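HepC.19480.a.B1 (Helicobacter pylori, PDB 6MTZ) is of unknown function but is probably a metal-dependent phosphoesterase of the DHH/DHHA1 family, acting on nucleotides or short nucleic acids. Local coordinates at residues Glu202-Tyr207 with Val215-Asp220; Asp18-Ala23 with Ser157-Asp162. One frame throughout, in Å; residues are numbered along the deposited sequence.

Contact 1: Glu202-Tyr207 with Val215-Asp220; sequences EEVKNY and VAYDND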
ATOM      1  N   GLU A 202       4.848   0.051  14.841  1.00 19.35           N
ATOM      2  CA  GLU A 202       5.535  -0.726  15.876  1.00 25.83           C
ATOM      3  C   GLU A 202       6.310   0.161  16.853  1.00 28.12           C
ATOM      4  O   GLU A 202       6.412  -0.175  18.039  1.00 26.96           O
ATOM      5  CB  GLU A 202       6.483  -1.763  15.249  1.00 20.88           C
ATOM      6  CG  GLU A 202       7.198  -2.613  16.319  1.00 31.99           C
ATOM      7  CD  GLU A 202       7.916  -3.844  15.783  1.00 38.50           C
ATOM      8  OE1 GLU A 202       7.666  -4.262  14.624  1.00 41.76           O
ATOM      9  OE2 GLU A 202       8.735  -4.398  16.545  1.00 30.99           O
ATOM     10  N   GLU A 203       6.855   1.298  16.393  1.00 30.15           N
ATOM     11  CA  GLU A 203       7.609   2.160  17.314  1.00 28.40           C
ATOM     12  C   GLU A 203       6.740   2.701  18.442  1.00 26.05           C
ATOM     13  O   GLU A 203       7.265   3.104  19.485  1.00 19.44           O
ATOM     14  CB  GLU A 203       8.280   3.340  16.568  1.00 24.03           C
ATOM     15  CG  GLU A 203       9.752   3.082  16.187  1.00 48.46           C
ATOM     16  CD  GLU A 203      10.234   3.903  14.981  1.00 56.84           C
ATOM     17  OE1 GLU A 203      11.404   3.742  14.569  1.00 50.08           O
ATOM     18  OE2 GLU A 203       9.441   4.693  14.428  1.00 55.55           O
ATOM     19  N   VAL A 204       5.418   2.710  18.275  1.00 22.22           N
ATOM     20  CA  VAL A 204       4.541   3.120  19.370  1.00 18.71           C
ATOM     21  C   VAL A 204       4.777   2.285  20.624  1.00 18.81           C
ATOM     22  O   VAL A 204       4.469   2.735  21.735  1.00 27.44           O
ATOM     23  CB  VAL A 204       3.067   3.045  18.896  1.00 30.26           C
ATOM     24  CG1 VAL A 204       2.098   3.238  20.020  1.00 31.75           C
ATOM     25  CG2 VAL A 204       2.819   4.085  17.851  1.00 37.00           C
ATOM     26  N   LYS A 205       5.330   1.072  20.482  1.00 21.43           N
ATOM     27  CA  LYS A 205       5.618   0.249  21.654  1.00 18.16           C
ATOM     28  C   LYS A 205       6.587   0.940  22.611  1.00 32.48           C
ATOM     29  O   LYS A 205       6.594   0.631  23.807  1.00 28.12           O
ATOM     30  CB  LYS A 205       6.182  -1.105  21.216  1.00 23.37           C
ATOM     31  CG  LYS A 205       7.651  -1.081  20.774  1.00 29.81           C
ATOM     32  CD  LYS A 205       8.014  -2.365  20.018  1.00 25.51           C
ATOM     33  CE  LYS A 205       9.443  -2.301  19.496  1.00 33.21           C
ATOM     34  NZ  LYS A 205       9.834  -3.527  18.747  1.00 30.79           N
ATOM     35  N   ASN A 206       7.396   1.874  22.124  1.00 27.87           N
ATOM     36  CA  ASN A 206       8.295   2.606  22.999  1.00 26.24           C
ATOM     37  C   ASN A 206       7.636   3.816  23.642  1.00 30.80           C
ATOM     38  O   ASN A 206       8.300   4.533  24.387  1.00 33.62           O
ATOM     39  CB  ASN A 206       9.539   3.021  22.218  1.00 33.72           C
ATOM     40  CG  ASN A 206      10.329   1.825  21.770  1.00 36.17           C
ATOM     41  OD1 ASN A 206      10.466   0.859  22.519  1.00 27.89           O
ATOM     42  ND2 ASN A 206      10.789   1.842  20.534  1.00 30.62           N
ATOM     43  N   TYR A 207       6.347   4.029  23.403  1.00 27.91           N
ATOM     44  CA  TYR A 207       5.598   5.148  23.960  1.00 25.30           C
ATOM     45  C   TYR A 207       4.444   4.715  24.854  1.00 22.26           C
ATOM     46  O   TYR A 207       4.064   5.470  25.745  1.00 25.05           O
ATOM     47  CB  TYR A 207       5.055   6.030  22.811  1.00 25.31           C
ATOM     48  CG  TYR A 207       6.180   6.723  22.072  1.00 24.02           C
ATOM     49  CD1 TYR A 207       6.862   6.082  21.050  1.00 23.70           C
ATOM     50  CD2 TYR A 207       6.594   8.007  22.447  1.00 23.30           C
ATOM     51  CE1 TYR A 207       7.911   6.697  20.392  1.00 23.93           C
ATOM     52  CE2 TYR A 207       7.640   8.632  21.810  1.00 24.68           C
ATOM     53  CZ  TYR A 207       8.295   7.970  20.780  1.00 29.02           C
ATOM     54  OH  TYR A 207       9.339   8.580  20.137  1.00 30.37           O
ATOM     55  N   VAL A 215       0.910  12.724  23.559  1.00 24.80           N
ATOM     56  CA  VAL A 215       1.648  13.918  23.171  1.00 21.37           C
ATOM     57  C   VAL A 215       3.095  13.577  22.852  1.00 28.19           C
ATOM     58  O   VAL A 215       3.685  14.140  21.924  1.00 28.60           O
ATOM     59  CB  VAL A 215       1.565  14.980  24.277  1.00 25.64           C
ATOM     60  CG1 VAL A 215       2.450  16.161  23.926  1.00 32.25           C
ATOM     61  CG2 VAL A 215       0.123  15.429  24.469  1.00 38.01           C
ATOM     62  N   ALA A 216       3.697  12.674  23.627  1.00 27.74           N
ATOM     63  CA  ALA A 216       5.093  12.324  23.398  1.00 37.42           C
ATOM     64  C   ALA A 216       5.270  11.712  22.022  1.00 26.62           C
ATOM     65  O   ALA A 216       6.190  12.070  21.281  1.00 31.75           O
ATOM     66  CB  ALA A 216       5.580  11.361  24.481  1.00 37.71           C
ATOM     67  N   TYR A 217       4.401  10.769  21.665  1.00 22.30           N
ATOM     68  CA  TYR A 217       4.492  10.181  20.344  1.00 18.88           C
ATOM     69  C   TYR A 217       4.156  11.216  19.278  1.00 25.38           C
ATOM     70  O   TYR A 217       4.836  11.298  18.252  1.00 20.59           O
ATOM     71  CB  TYR A 217       3.569   8.960  20.240  1.00 25.53           C
ATOM     72  CG  TYR A 217       3.643   8.247  18.902  1.00 26.43           C
ATOM     73  CD1 TYR A 217       4.803   7.591  18.511  1.00 30.77           C
ATOM     74  CD2 TYR A 217       2.558   8.232  18.032  1.00 29.53           C
ATOM     75  CE1 TYR A 217       4.881   6.936  17.290  1.00 25.08           C
ATOM     76  CE2 TYR A 217       2.620   7.577  16.819  1.00 25.47           C
ATOM     77  CZ  TYR A 217       3.795   6.929  16.453  1.00 30.27           C
ATOM     78  OH  TYR A 217       3.879   6.265  15.249  1.00 30.62           O
ATOM     79  N   ASP A 218       3.141  12.047  19.526  1.00 24.71           N
ATOM     80  CA  ASP A 218       2.735  13.038  18.531  1.00 19.26           C
ATOM     81  C   ASP A 218       3.899  13.955  18.141  1.00 27.56           C
ATOM     82  O   ASP A 218       4.102  14.244  16.953  1.00 24.59           O
ATOM     83  CB  ASP A 218       1.560  13.852  19.071  1.00 20.95           C
ATOM     84  CG  ASP A 218       0.869  14.679  17.993  1.00 23.33           C
ATOM     85  OD1 ASP A 218       0.807  14.227  16.825  1.00 24.45           O
ATOM     86  OD2 ASP A 218       0.394  15.789  18.318  1.00 25.87           O
ATOM     87  N   ASN A 219       4.686  14.402  19.121  1.00 24.88           N
ATOM     88  CA  ASN A 219       5.748  15.368  18.875  1.00 21.30           C
ATOM     89  C   ASN A 219       7.038  14.729  18.369  1.00 25.76           C
ATOM     90  O   ASN A 219       7.925  15.457  17.910  1.00 36.95           O
ATOM     91  CB  ASN A 219       6.037  16.169  20.147  1.00 20.68           C
ATOM     92  CG  ASN A 219       4.968  17.184  20.448  1.00 27.86           C
ATOM     93  OD1 ASN A 219       4.274  17.649  19.542  1.00 30.45           O
ATOM     94  ND2 ASN A 219       4.814  17.530  21.723  1.00 26.01           N
ATOM     95  N   ASP A 220       7.163  13.399  18.446  1.00 23.34           N
ATOM     96  CA  ASP A 220       8.352  12.684  17.989  1.00 27.99           C
ATOM     97  C   ASP A 220       8.207  12.133  16.588  1.00 29.49           C
ATOM     98  O   ASP A 220       9.215  11.753  15.980  1.00 23.24           O
ATOM     99  CB  ASP A 220       8.682  11.488  18.911  1.00 20.07           C
ATOM    100  CG  ASP A 220       9.439  11.889  20.173  1.00 30.66           C
ATOM    101  OD1 ASP A 220       9.667  13.095  20.410  1.00 33.08           O
ATOM    102  OD2 ASP A 220       9.800  10.972  20.944  1.00 34.16           O
TER
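The rings of Tyr207 and Tyr217 meet as a T-shaped (edge-to-face) pair, with Tyr217 presenting its edge to a face of Tyr207; centroids lie 5.2 Å apart and the planes make an angle of 66°. The nearest ring carbons are CD1 of Tyr207 and CD1 of Tyr217, 3.6 Å apart, the latter displaced toward the rim of the Tyr207 ring. That same face also receives CA of Tyr217 in a CH-pi contact, 4.1 Å from the centroid of the Tyr207 ring, so backbone and ring of one residue cover it together.

At the edge of the Tyr207 ring, in its plane, lie Asp220 OD2 and, from its own segment, Glu203 O. Tyr207 OH donates to Asp220 OD2 over 2.6 Å, and Asp220 OD2 accepts through its anti lone pair, the one turned away from the other oxygen; the ring and carboxylate planes are 75° apart. Tyr207 CG lies anti to the carbonyl carbon (chi1 -67°), which carries the ring across toward helix 213-228 and brings its hydroxyl to that acid. CB of Ala216 adds a looser apolar touch, 4.1 Å from Tyr207 CD2.

The Tyr217 ring has Val204 over one face. Val204 CG2 sits 3.6 Å from the centroid of that ring, a CH-pi contact, and reaches 3.3 Å from Tyr217 CZ. Beyond the two segments, Tyr217 OH is hydrogen-bonded to Leu200 O, fixing the far end of the ring against helix 190-203. Val204 and Tyr217 are buried against helix 168-180, through Leu170 and Cys174 for the valine and Val173 and Met177 for the tyrosine.

The arrangement is that of two consecutive helices joined by a short connection: the end of helix 190-203 and its following turn pack through aromatic side chains on helix 213-228, within the all-helical region following the parallel sheet.

Contact 2: Asp18-Ala23 with Ser157-Asp162; sequences DLDGYA and SVDIWD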
ATOM      1  N   ASP A  18      -6.209   1.555   6.167  1.00 33.59           N
ATOM      2  CA  ASP A  18      -6.099   2.572   7.212  1.00 33.00           C
ATOM      3  C   ASP A  18      -5.360   1.972   8.419  1.00 26.74           C
ATOM      4  O   ASP A  18      -4.708   0.931   8.303  1.00 25.69           O
ATOM      5  CB  ASP A  18      -7.490   3.112   7.553  1.00 27.90           C
ATOM      6  CG  ASP A  18      -8.439   2.007   7.977  1.00 33.52           C
ATOM      7  OD1 ASP A  18      -7.996   0.845   8.085  1.00 34.58           O
ATOM      8  OD2 ASP A  18      -9.626   2.291   8.204  1.00 41.46           O
ATOM      9  N   LEU A  19      -5.461   2.602   9.592  1.00 26.40           N
ATOM     10  CA  LEU A  19      -4.743   2.106  10.767  1.00 23.92           C
ATOM     11  C   LEU A  19      -5.196   0.690  11.139  1.00 24.07           C
ATOM     12  O   LEU A  19      -4.371  -0.192  11.395  1.00 24.17           O
ATOM     13  CB  LEU A  19      -4.949   3.058  11.953  1.00 18.98           C
ATOM     14  CG  LEU A  19      -4.504   2.520  13.330  1.00 27.40           C
ATOM     15  CD1 LEU A  19      -3.007   2.323  13.381  1.00 21.72           C
ATOM     16  CD2 LEU A  19      -4.912   3.421  14.488  1.00 22.14           C
ATOM     17  N   ASP A  20      -6.511   0.467  11.219  1.00 25.70           N
ATOM     18  CA  ASP A  20      -7.014  -0.880  11.493  1.00 23.41           C
ATOM     19  C   ASP A  20      -6.498  -1.858  10.443  1.00 18.29           C
ATOM     20  O   ASP A  20      -6.005  -2.946  10.769  1.00 21.08           O
ATOM     21  CB  ASP A  20      -8.556  -0.865  11.531  1.00 25.63           C
ATOM     22  CG  ASP A  20      -9.165  -2.112  12.209  1.00 32.62           C
ATOM     23  OD1 ASP A  20      -8.429  -2.919  12.804  1.00 28.27           O
ATOM     24  OD2 ASP A  20     -10.409  -2.279  12.149  1.00 35.03           O
ATOM     25  N   GLY A  21      -6.559  -1.459   9.166  1.00 23.43           N
ATOM     26  CA  GLY A  21      -6.135  -2.354   8.102  1.00 17.39           C
ATOM     27  C   GLY A  21      -4.672  -2.750   8.185  1.00 33.03           C
ATOM     28  O   GLY A  21      -4.325  -3.915   7.969  1.00 19.89           O
ATOM     29  N   TYR A  22      -3.781  -1.785   8.465  1.00 28.66           N
ATOM     30  CA  TYR A  22      -2.365  -2.136   8.524  1.00 21.11           C
ATOM     31  C   TYR A  22      -1.980  -2.791   9.849  1.00 15.15           C
ATOM     32  O   TYR A  22      -1.089  -3.639   9.873  1.00 25.10           O
ATOM     33  CB  TYR A  22      -1.479  -0.904   8.271  1.00 18.36           C
ATOM     34  CG  TYR A  22      -1.260  -0.610   6.809  1.00 20.34           C
ATOM     35  CD1 TYR A  22      -0.449  -1.425   6.032  1.00 23.97           C
ATOM     36  CD2 TYR A  22      -1.869   0.474   6.196  1.00 24.11           C
ATOM     37  CE1 TYR A  22      -0.254  -1.168   4.693  1.00 20.82           C
ATOM     38  CE2 TYR A  22      -1.678   0.740   4.847  1.00 27.02           C
ATOM     39  CZ  TYR A  22      -0.874  -0.082   4.104  1.00 35.48           C
ATOM     40  OH  TYR A  22      -0.676   0.188   2.766  1.00 35.44           O
ATOM     41  N   ALA A  23      -2.615  -2.402  10.955  1.00 21.07           N
ATOM     42  CA  ALA A  23      -2.358  -3.072  12.231  1.00 20.50           C
ATOM     43  C   ALA A  23      -2.675  -4.573  12.175  1.00 31.63           C
ATOM     44  O   ALA A  23      -2.017  -5.375  12.856  1.00 25.19           O
ATOM     45  CB  ALA A  23      -3.170  -2.385  13.330  1.00 14.67           C
ATOM     46  N   SER A 157      -9.730   0.770  20.696  1.00 27.82           N
ATOM     47  CA  SER A 157     -10.417   1.886  21.339  1.00 33.22           C
ATOM     48  C   SER A 157     -10.709   3.013  20.353  1.00 36.52           C
ATOM     49  O   SER A 157     -11.790   3.609  20.384  1.00 31.21           O
ATOM     50  CB  SER A 157      -9.592   2.417  22.516  1.00 28.38           C
ATOM     51  OG  SER A 157      -9.451   1.452  23.538  1.00 31.74           O
ATOM     52  N   VAL A 158      -9.758   3.335  19.480  1.00 26.34           N
ATOM     53  CA  VAL A 158     -10.008   4.467  18.592  1.00 30.92           C
ATOM     54  C   VAL A 158     -10.909   4.047  17.438  1.00 38.10           C
ATOM     55  O   VAL A 158     -11.731   4.844  16.960  1.00 34.71           O
ATOM     56  CB  VAL A 158      -8.689   5.103  18.099  1.00 27.14           C
ATOM     57  CG1 VAL A 158      -7.884   4.144  17.244  1.00 23.99           C
ATOM     58  CG2 VAL A 158      -8.963   6.379  17.318  1.00 28.31           C
ATOM     59  N   ASP A 159     -10.811   2.793  17.004  1.00 37.82           N
ATOM     60  CA  ASP A 159     -11.629   2.340  15.888  1.00 40.33           C
ATOM     61  C   ASP A 159     -13.110   2.320  16.251  1.00 44.79           C
ATOM     62  O   ASP A 159     -13.958   2.671  15.422  1.00 42.49           O
ATOM     63  CB  ASP A 159     -11.164   0.963  15.421  1.00 42.50           C
ATOM     64  CG  ASP A 159     -11.899   0.489  14.179  1.00 46.88           C
ATOM     65  OD1 ASP A 159     -12.936  -0.195  14.325  1.00 43.73           O
ATOM     66  OD2 ASP A 159     -11.443   0.820  13.060  1.00 48.56           O
ATOM     67  N   ILE A 160     -13.445   1.916  17.483  1.00 39.26           N
ATOM     68  CA  ILE A 160     -14.829   1.966  17.936  1.00 35.38           C
ATOM     69  C   ILE A 160     -15.173   3.282  18.622  1.00 34.63           C
ATOM     70  O   ILE A 160     -16.301   3.436  19.106  1.00 40.49           O
ATOM     71  CB  ILE A 160     -15.165   0.797  18.890  1.00 39.83           C
ATOM     72  CG1 ILE A 160     -14.471   0.966  20.243  1.00 41.40           C
ATOM     73  CG2 ILE A 160     -14.802  -0.530  18.255  1.00 31.32           C
ATOM     74  CD1 ILE A 160     -14.821  -0.136  21.241  1.00 45.62           C
ATOM     75  N   TRP A 161     -14.242   4.226  18.676  1.00 35.71           N
ATOM     76  CA  TRP A 161     -14.414   5.524  19.328  1.00 44.00           C
ATOM     77  C   TRP A 161     -14.956   5.378  20.749  1.00 37.55           C
ATOM     78  O   TRP A 161     -15.956   5.985  21.129  1.00 40.12           O
ATOM     79  CB  TRP A 161     -15.307   6.467  18.506  1.00 31.46           C
ATOM     80  CG  TRP A 161     -14.948   7.923  18.746  1.00 36.89           C
ATOM     81  CD1 TRP A 161     -15.616   8.827  19.529  1.00 40.09           C
ATOM     82  CD2 TRP A 161     -13.802   8.615  18.225  1.00 35.83           C
ATOM     83  NE1 TRP A 161     -14.966  10.048  19.507  1.00 34.56           N
ATOM     84  CE2 TRP A 161     -13.850   9.938  18.718  1.00 39.67           C
ATOM     85  CE3 TRP A 161     -12.750   8.246  17.372  1.00 38.56           C
ATOM     86  CZ2 TRP A 161     -12.885  10.897  18.383  1.00 35.03           C
ATOM     87  CZ3 TRP A 161     -11.781   9.193  17.051  1.00 31.64           C
ATOM     88  CH2 TRP A 161     -11.863  10.505  17.551  1.00 29.43           C
ATOM     89  N   ASP A 162     -14.272   4.557  21.540  1.00 41.26           N
ATOM     90  CA  ASP A 162     -14.533   4.489  22.980  1.00 36.28           C
ATOM     91  C   ASP A 162     -13.581   5.467  23.665  1.00 43.37           C
ATOM     92  O   ASP A 162     -12.432   5.124  23.956  1.00 35.23           O
ATOM     93  CB  ASP A 162     -14.360   3.061  23.482  1.00 36.87           C
ATOM     94  CG  ASP A 162     -14.464   2.945  24.989  1.00 40.99           C
ATOM     95  OD1 ASP A 162     -14.740   3.955  25.667  1.00 38.58           O
ATOM     96  OD2 ASP A 162     -14.238   1.830  25.494  1.00 38.93           O
TER
HETATM   97  O   HOH W   1     -11.913  -0.506  10.935  1.00 30.47           O
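Leu19 and Asp20 face Val158 and Asp159 where helix 19-29 approaches the C-terminal end of helix 145-159, at what the sequence suggests is the acidic centre of a DHH-family phosphoesterase domain. The packed part is apolar: CD2 of Leu19 meets CG1 of Val158 at 4.1 Å. Val158 CG1 stands between the backbone N and the carbonyl carbon (chi1 64°), which points this branch at the leucine. Both residues are buried, and helix 168-180 contributes Cys174 and Ile178 around Leu19.

The other part is polar and more open. Asp20 OD2 and Asp159 OD2 lie 3.4 Å apart, close but not hydrogen-bonded to each other, with the carboxylate planes turned 60° against each other. A water lies beside the pair, 2.6 Å from Asp20 OD2 and 2.5 Å from Asp159 OD2; both bonds are doubtful, since more acceptors are in reach than the water has protons. Asp159 is partly exposed, whereas Asp20 is buried and held by two backbone N-H groups: OD1 accepts from Thr126 N and OD2 from Ala125 N, at the start of helix 125-136. Asp71 brings another carboxylate close to both Asp18 and Asp20, and His103 touches Asp20. In relatives such a cluster of acids and histidine binds divalent metal ions, a role that is plausible here.

Asp18 has a structural part as well. As N-cap of helix 19-29, it accepts from Gly21 N through OD1, a bond of 2.9 Å with an N-H...O angle of 158°, the oxygen being met nearly along its C-O axis.

Both contacts involve the helical layer around helix 168-180, which touches Val204 and Tyr217 in contact 1 and Leu19 and Val158 in contact 2. Their centres are 16 Å apart and their nearest atoms about 8 Å apart, so they do not touch. Contact 1 joins two helices close in sequence, is only partly buried and lies about 22 Å from the chain centre; contact 2 brings together parts 134 residues apart, is buried and lies about 17 Å from that centre. The outer contact depends on rings and a direct hydrogen bond, the inner one on a small apolar touch beside a pair of close carboxylates with a water beside them. Helix 190-203 connects them: Leu201 touches Leu19.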